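Local coordinates for D-aminopeptidase (Burkholderia sp. LK4, PDB 5TZB), which probably cleaves N-terminal beta-amino acid residues from peptides, as a beta-aminopeptidase of the Ntn-hydrolase class and peptidase family S58, at residues F38-C52 with H165-A179. Numbering follows the deposited sequence.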
loop_
_atom_site.group_PDB
_atom_site.type_symbol
_atom_site.label_atom_id
_atom_site.label_comp_id
_atom_site.label_asym_id
_atom_site.label_seq_id
_atom_site.Cartn_x
_atom_site.Cartn_y
_atom_site.Cartn_z
ATOM N N PHE C 38 30.979 -16.619 5.405
ATOM C CA PHE C 38 31.536 -15.732 4.384
ATOM C C PHE C 38 31.245 -14.260 4.673
ATOM O O PHE C 38 31.800 -13.369 4.012
ATOM C CB PHE C 38 30.993 -16.095 2.994
ATOM C CG PHE C 38 31.195 -17.532 2.615
ATOM C CD1 PHE C 38 32.472 -18.044 2.459
ATOM C CD2 PHE C 38 30.107 -18.363 2.390
ATOM C CE1 PHE C 38 32.662 -19.368 2.103
ATOM C CE2 PHE C 38 30.287 -19.689 2.038
ATOM C CZ PHE C 38 31.571 -20.192 1.893
ATOM N N ASN C 39 30.416 -14.017 5.689
ATOM C CA ASN C 39 29.851 -12.696 5.936
ATOM C C ASN C 39 29.296 -12.124 4.635
ATOM O O ASN C 39 29.750 -11.078 4.158
ATOM C CB ASN C 39 30.882 -11.745 6.551
ATOM C CG ASN C 39 30.234 -10.486 7.105
ATOM O OD1 ASN C 39 29.015 -10.442 7.295
ATOM N ND2 ASN C 39 31.039 -9.464 7.371
ATOM N N ALA C 40 28.351 -12.853 4.041
ATOM C CA ALA C 40 27.802 -12.500 2.737
ATOM C C ALA C 40 26.436 -13.143 2.569
ATOM O O ALA C 40 26.069 -14.031 3.334
ATOM C CB ALA C 40 28.756 -12.933 1.616
ATOM N N ILE C 41 25.685 -12.706 1.563
ATOM C CA ILE C 41 24.349 -13.247 1.329
ATOM C C ILE C 41 24.430 -14.749 1.011
ATOM O O ILE C 41 23.482 -15.498 1.248
ATOM C CB ILE C 41 23.626 -12.474 0.186
ATOM C CG1 ILE C 41 22.120 -12.796 0.164
ATOM C CG2 ILE C 41 24.291 -12.751 -1.153
ATOM C CD1 ILE C 41 21.302 -11.876 -0.728
ATOM N N THR C 42 25.590 -15.184 0.537
ATOM C CA THR C 42 25.827 -16.587 0.208
ATOM C C THR C 42 25.908 -17.498 1.445
ATOM O O THR C 42 25.963 -18.721 1.320
ATOM C CB THR C 42 27.103 -16.725 -0.636
ATOM O OG1 THR C 42 28.184 -16.028 -0.007
ATOM C CG2 THR C 42 26.869 -16.114 -2.007
ATOM N N ASP C 43 25.887 -16.904 2.636
ATOM C CA ASP C 43 25.780 -17.680 3.871
ATOM C C ASP C 43 24.388 -18.315 4.000
ATOM O O ASP C 43 24.215 -19.302 4.712
ATOM C CB ASP C 43 26.072 -16.802 5.083
ATOM C CG ASP C 43 27.560 -16.550 5.274
ATOM O OD1 ASP C 43 28.370 -17.454 4.976
ATOM O OD2 ASP C 43 27.927 -15.437 5.702
ATOM N N VAL C 44 23.401 -17.765 3.292
ATOM C CA VAL C 44 22.112 -18.431 3.147
ATOM C C VAL C 44 22.329 -19.568 2.157
ATOM O O VAL C 44 22.583 -19.325 0.981
ATOM C CB VAL C 44 21.007 -17.465 2.651
ATOM C CG1 VAL C 44 19.661 -18.186 2.464
ATOM C CG2 VAL C 44 20.855 -16.290 3.620
ATOM N N PRO C 45 22.233 -20.821 2.632
ATOM C CA PRO C 45 22.622 -21.967 1.798
ATOM C C PRO C 45 21.894 -22.011 0.452
ATOM O O PRO C 45 20.676 -21.829 0.397
ATOM C CB PRO C 45 22.244 -23.177 2.666
ATOM C CG PRO C 45 22.279 -22.657 4.071
ATOM C CD PRO C 45 21.751 -21.246 3.959
ATOM N N GLY C 46 22.642 -22.240 -0.626
ATOM C CA GLY C 46 22.040 -22.367 -1.940
ATOM C C GLY C 46 22.066 -21.073 -2.731
ATOM O O GLY C 46 22.000 -21.089 -3.968
ATOM N N VAL C 47 22.138 -19.950 -2.020
ATOM C CA VAL C 47 22.157 -18.646 -2.669
ATOM C C VAL C 47 23.499 -18.418 -3.377
ATOM O O VAL C 47 24.582 -18.625 -2.809
ATOM C CB VAL C 47 21.856 -17.521 -1.642
ATOM C CG1 VAL C 47 21.983 -16.140 -2.272
ATOM C CG2 VAL C 47 20.468 -17.713 -1.052
ATOM N N ARG C 48 23.420 -17.973 -4.625
ATOM C CA ARG C 48 24.598 -17.819 -5.469
ATOM C C ARG C 48 24.666 -16.393 -6.033
ATOM O O ARG C 48 23.621 -15.785 -6.312
ATOM C CB ARG C 48 24.572 -18.847 -6.620
ATOM C CG ARG C 48 24.633 -20.334 -6.198
ATOM C CD ARG C 48 24.338 -21.281 -7.372
ATOM N NE ARG C 48 22.920 -21.346 -7.733
ATOM C CZ ARG C 48 22.468 -21.451 -8.979
ATOM N NH1 ARG C 48 23.320 -21.445 -9.991
ATOM N NH2 ARG C 48 21.164 -21.519 -9.221
ATOM N N VAL C 49 25.877 -15.864 -6.202
ATOM C CA VAL C 49 26.056 -14.513 -6.737
ATOM C C VAL C 49 27.096 -14.488 -7.849
ATOM O O VAL C 49 28.154 -15.119 -7.734
ATOM C CB VAL C 49 26.484 -13.500 -5.634
ATOM C CG1 VAL C 49 26.664 -12.096 -6.223
ATOM C CG2 VAL C 49 25.472 -13.442 -4.535
ATOM N N GLY C 50 26.806 -13.762 -8.929
ATOM C CA GLY C 50 27.763 -13.608 -10.019
ATOM C C GLY C 50 27.814 -12.177 -10.534
ATOM O O GLY C 50 26.798 -11.501 -10.585
ATOM N N HIS C 51 29.004 -11.709 -10.895
ATOM C CA HIS C 51 29.177 -10.368 -11.442
ATOM C C HIS C 51 29.624 -10.457 -12.903
ATOM O O HIS C 51 30.277 -11.424 -13.303
ATOM C CB HIS C 51 30.229 -9.549 -10.673
ATOM C CG HIS C 51 29.902 -9.287 -9.233
ATOM N ND1 HIS C 51 28.724 -8.696 -8.824
ATOM C CD2 HIS C 51 30.645 -9.450 -8.111
ATOM C CE1 HIS C 51 28.733 -8.559 -7.510
ATOM N NE2 HIS C 51 29.891 -9.001 -7.054
ATOM N N CYS C 52 29.251 -9.460 -13.697
ATOM C CA CYS C 52 29.926 -9.190 -14.966
ATOM C C CYS C 52 30.293 -7.715 -14.972
ATOM O O CYS C 52 29.424 -6.854 -14.877
ATOM C CB CYS C 52 29.070 -9.543 -16.179
ATOM S SG CYS C 52 29.868 -9.105 -17.749
ATOM N N HIS C 165 26.421 -10.272 -21.439
ATOM C CA HIS C 165 26.905 -9.887 -20.119
ATOM C C HIS C 165 26.057 -10.519 -19.024
ATOM O O HIS C 165 26.566 -10.895 -17.968
ATOM C CB HIS C 165 26.918 -8.368 -19.988
ATOM C CG HIS C 165 27.787 -7.696 -20.997
ATOM N ND1 HIS C 165 27.384 -6.585 -21.705
ATOM C CD2 HIS C 165 29.043 -7.978 -21.417
ATOM C CE1 HIS C 165 28.356 -6.210 -22.518
ATOM N NE2 HIS C 165 29.372 -7.040 -22.364
ATOM N N VAL C 166 24.759 -10.637 -19.275
ATOM C CA VAL C 166 23.879 -11.296 -18.330
ATOM C C VAL C 166 24.268 -12.774 -18.250
ATOM O O VAL C 166 24.275 -13.365 -17.180
ATOM C CB VAL C 166 22.390 -11.154 -18.717
ATOM C CG1 VAL C 166 21.530 -11.895 -17.736
ATOM C CG2 VAL C 166 21.977 -9.684 -18.760
ATOM N N GLN C 167 24.618 -13.362 -19.390
ATOM C CA GLN C 167 24.991 -14.773 -19.420
ATOM C C GLN C 167 26.309 -15.036 -18.693
ATOM O O GLN C 167 26.447 -16.041 -17.998
ATOM C CB GLN C 167 25.094 -15.262 -20.873
ATOM C CG GLN C 167 23.768 -15.349 -21.579
ATOM C CD GLN C 167 22.922 -16.460 -20.997
ATOM O OE1 GLN C 167 23.452 -17.434 -20.456
ATOM N NE2 GLN C 167 21.603 -16.313 -21.075
ATOM N N ARG C 168 27.243 -14.103 -18.803
ATOM C CA ARG C 168 28.500 -14.162 -18.058
ATOM C C ARG C 168 28.274 -14.090 -16.543
ATOM O O ARG C 168 28.928 -14.812 -15.782
ATOM C CB ARG C 168 29.439 -13.046 -18.547
ATOM C CG ARG C 168 30.078 -13.379 -19.908
ATOM C CD ARG C 168 30.937 -12.264 -20.507
ATOM N NE ARG C 168 31.824 -11.574 -19.580
ATOM C CZ ARG C 168 32.357 -10.382 -19.847
ATOM N NH1 ARG C 168 32.067 -9.784 -20.995
ATOM N NH2 ARG C 168 33.158 -9.772 -18.975
ATOM N N ALA C 169 27.384 -13.206 -16.096
ATOM C CA ALA C 169 27.069 -13.121 -14.665
ATOM C C ALA C 169 26.404 -14.412 -14.181
ATOM O O ALA C 169 26.735 -14.938 -13.117
ATOM C CB ALA C 169 26.169 -11.916 -14.376
ATOM N N LEU C 170 25.457 -14.913 -14.968
ATOM C CA LEU C 170 24.770 -16.152 -14.642
ATOM C C LEU C 170 25.750 -17.322 -14.549
ATOM O O LEU C 170 25.666 -18.148 -13.636
ATOM C CB LEU C 170 23.692 -16.445 -15.680
ATOM C CG LEU C 170 22.468 -15.536 -15.588
ATOM C CD1 LEU C 170 21.532 -15.750 -16.777
ATOM C CD2 LEU C 170 21.737 -15.772 -14.269
ATOM N N ALA C 171 26.680 -17.393 -15.490
ATOM C CA ALA C 171 27.650 -18.496 -15.504
ATOM C C ALA C 171 28.619 -18.408 -14.326
ATOM O O ALA C 171 29.091 -19.428 -13.832
ATOM C CB ALA C 171 28.419 -18.505 -16.822
ATOM N N ALA C 172 28.887 -17.186 -13.874
ATOM C CA ALA C 172 29.809 -16.935 -12.768
ATOM C C ALA C 172 29.140 -17.029 -11.397
ATOM O O ALA C 172 29.818 -16.969 -10.370
ATOM C CB ALA C 172 30.456 -15.570 -12.928
ATOM N N ALA C 173 27.815 -17.137 -11.386
ATOM C CA ALA C 173 27.067 -17.166 -10.129
ATOM C C ALA C 173 27.425 -18.401 -9.301
ATOM O O ALA C 173 27.259 -19.530 -9.757
ATOM C CB ALA C 173 25.574 -17.130 -10.399
ATOM N N GLN C 174 27.889 -18.183 -8.074
ATOM C CA GLN C 174 28.338 -19.291 -7.251
ATOM C C GLN C 174 28.233 -18.947 -5.766
ATOM O O GLN C 174 28.076 -17.777 -5.388
ATOM C CB GLN C 174 29.779 -19.678 -7.645
ATOM C CG GLN C 174 30.840 -18.650 -7.321
ATOM C CD GLN C 174 32.198 -18.996 -7.922
ATOM O OE1 GLN C 174 32.320 -19.922 -8.720
ATOM N NE2 GLN C 174 33.234 -18.305 -7.474
ATOM N N THR C 175 28.310 -19.970 -4.920
ATOM C CA THR C 175 28.315 -19.754 -3.481
ATOM C C THR C 175 29.686 -19.224 -3.054
ATOM O O THR C 175 30.560 -19.001 -3.894
ATOM C CB THR C 175 27.986 -21.052 -2.714
ATOM O OG1 THR C 175 27.858 -20.766 -1.314
ATOM C CG2 THR C 175 29.077 -22.117 -2.941
ATOM N N GLY C 176 29.874 -19.017 -1.755
ATOM C CA GLY C 176 31.157 -18.568 -1.231
ATOM C C GLY C 176 31.341 -17.057 -1.233
ATOM O O GLY C 176 30.368 -16.314 -1.350
ATOM N N PRO C 177 32.595 -16.593 -1.091
ATOM C CA PRO C 177 32.921 -15.160 -1.026
ATOM C C PRO C 177 32.398 -14.378 -2.230
ATOM O O PRO C 177 32.437 -14.875 -3.360
ATOM C CB PRO C 177 34.454 -15.147 -0.996
ATOM C CG PRO C 177 34.828 -16.484 -0.424
ATOM C CD PRO C 177 33.798 -17.441 -0.953
ATOM N N VAL C 178 31.922 -13.162 -1.981
ATOM C CA VAL C 178 31.360 -12.312 -3.019
ATOM C C VAL C 178 32.205 -11.045 -3.174
ATOM O O VAL C 178 32.436 -10.342 -2.200
ATOM C CB VAL C 178 29.907 -11.898 -2.679
ATOM C CG1 VAL C 178 29.341 -11.003 -3.775
ATOM C CG2 VAL C 178 29.027 -13.113 -2.458
ATOM N N ALA C 179 32.648 -10.744 -4.390
ATOM C CA ALA C 179 33.443 -9.545 -4.626
ATOM C C ALA C 179 32.623 -8.280 -4.381
ATOM O O ALA C 179 31.434 -8.220 -4.707
ATOM C CB ALA C 179 34.016 -9.550 -6.049
HETATM O O HOH W 1 25.364 -20.264 -0.891
HETATM O O HOH W 2 31.631 -12.794 -15.632
#
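The ring of F38 lies flat against the loop at G176, whose CA sits 3.5 Å from the ring centroid and 11° off its normal, a CH-pi contact; P177 CD leans on the CD1 side of the same ring. Close by, T42 grips the loop: with OG1 set between its own backbone N and carbonyl carbon (chi1 50°), the hydroxyl donates to G176 O at 2.6 Å, reaching it from above the carbonyl plane. A water joins T175 OG1 to the carbonyl oxygens of T42 and V47. V178, in the loop after helix 163-172, enters as a two-pronged wedge, CG2 against T42 CG2 at 3.7 Å and also meeting A40 CB, CG1 against V49 CG1 at 3.8 Å, the two valines crossing at about a right angle. Beside it H51 NE2 donates to A179 O at 2.9 Å, at the ring edge though tilted out of the ring plane, while T68 holds ND1 and fixes the ring's rotation. V49 and Q174 exchange both backbone hydrogen bonds, a single antiparallel bridge. The CA atoms come nearest at G50 and A173, 3.6 Å apart; G50, without a side chain, also makes a CA-H...O contact with A169 O at 3.5 Å. Farther along, C52 SG, anti to its backbone N, rests over the centre of one face of the R168 guanidinium, 3.5 Å from CZ, and C52 CB abuts H165 O. The N-to-C directions of strand 48-52 and helix 165-172 differ by 143°. Strand 48-56 pairs with strand 63-71 along one edge and meets the loop along the other. Helix 163-172 covers the face with G50 and C52, reaching V69 and helix 119-129; from the other, H51 meets I198 of strand 197-204, consistent with the alpha-beta-beta-alpha sandwich of Ntn-type hydrolases.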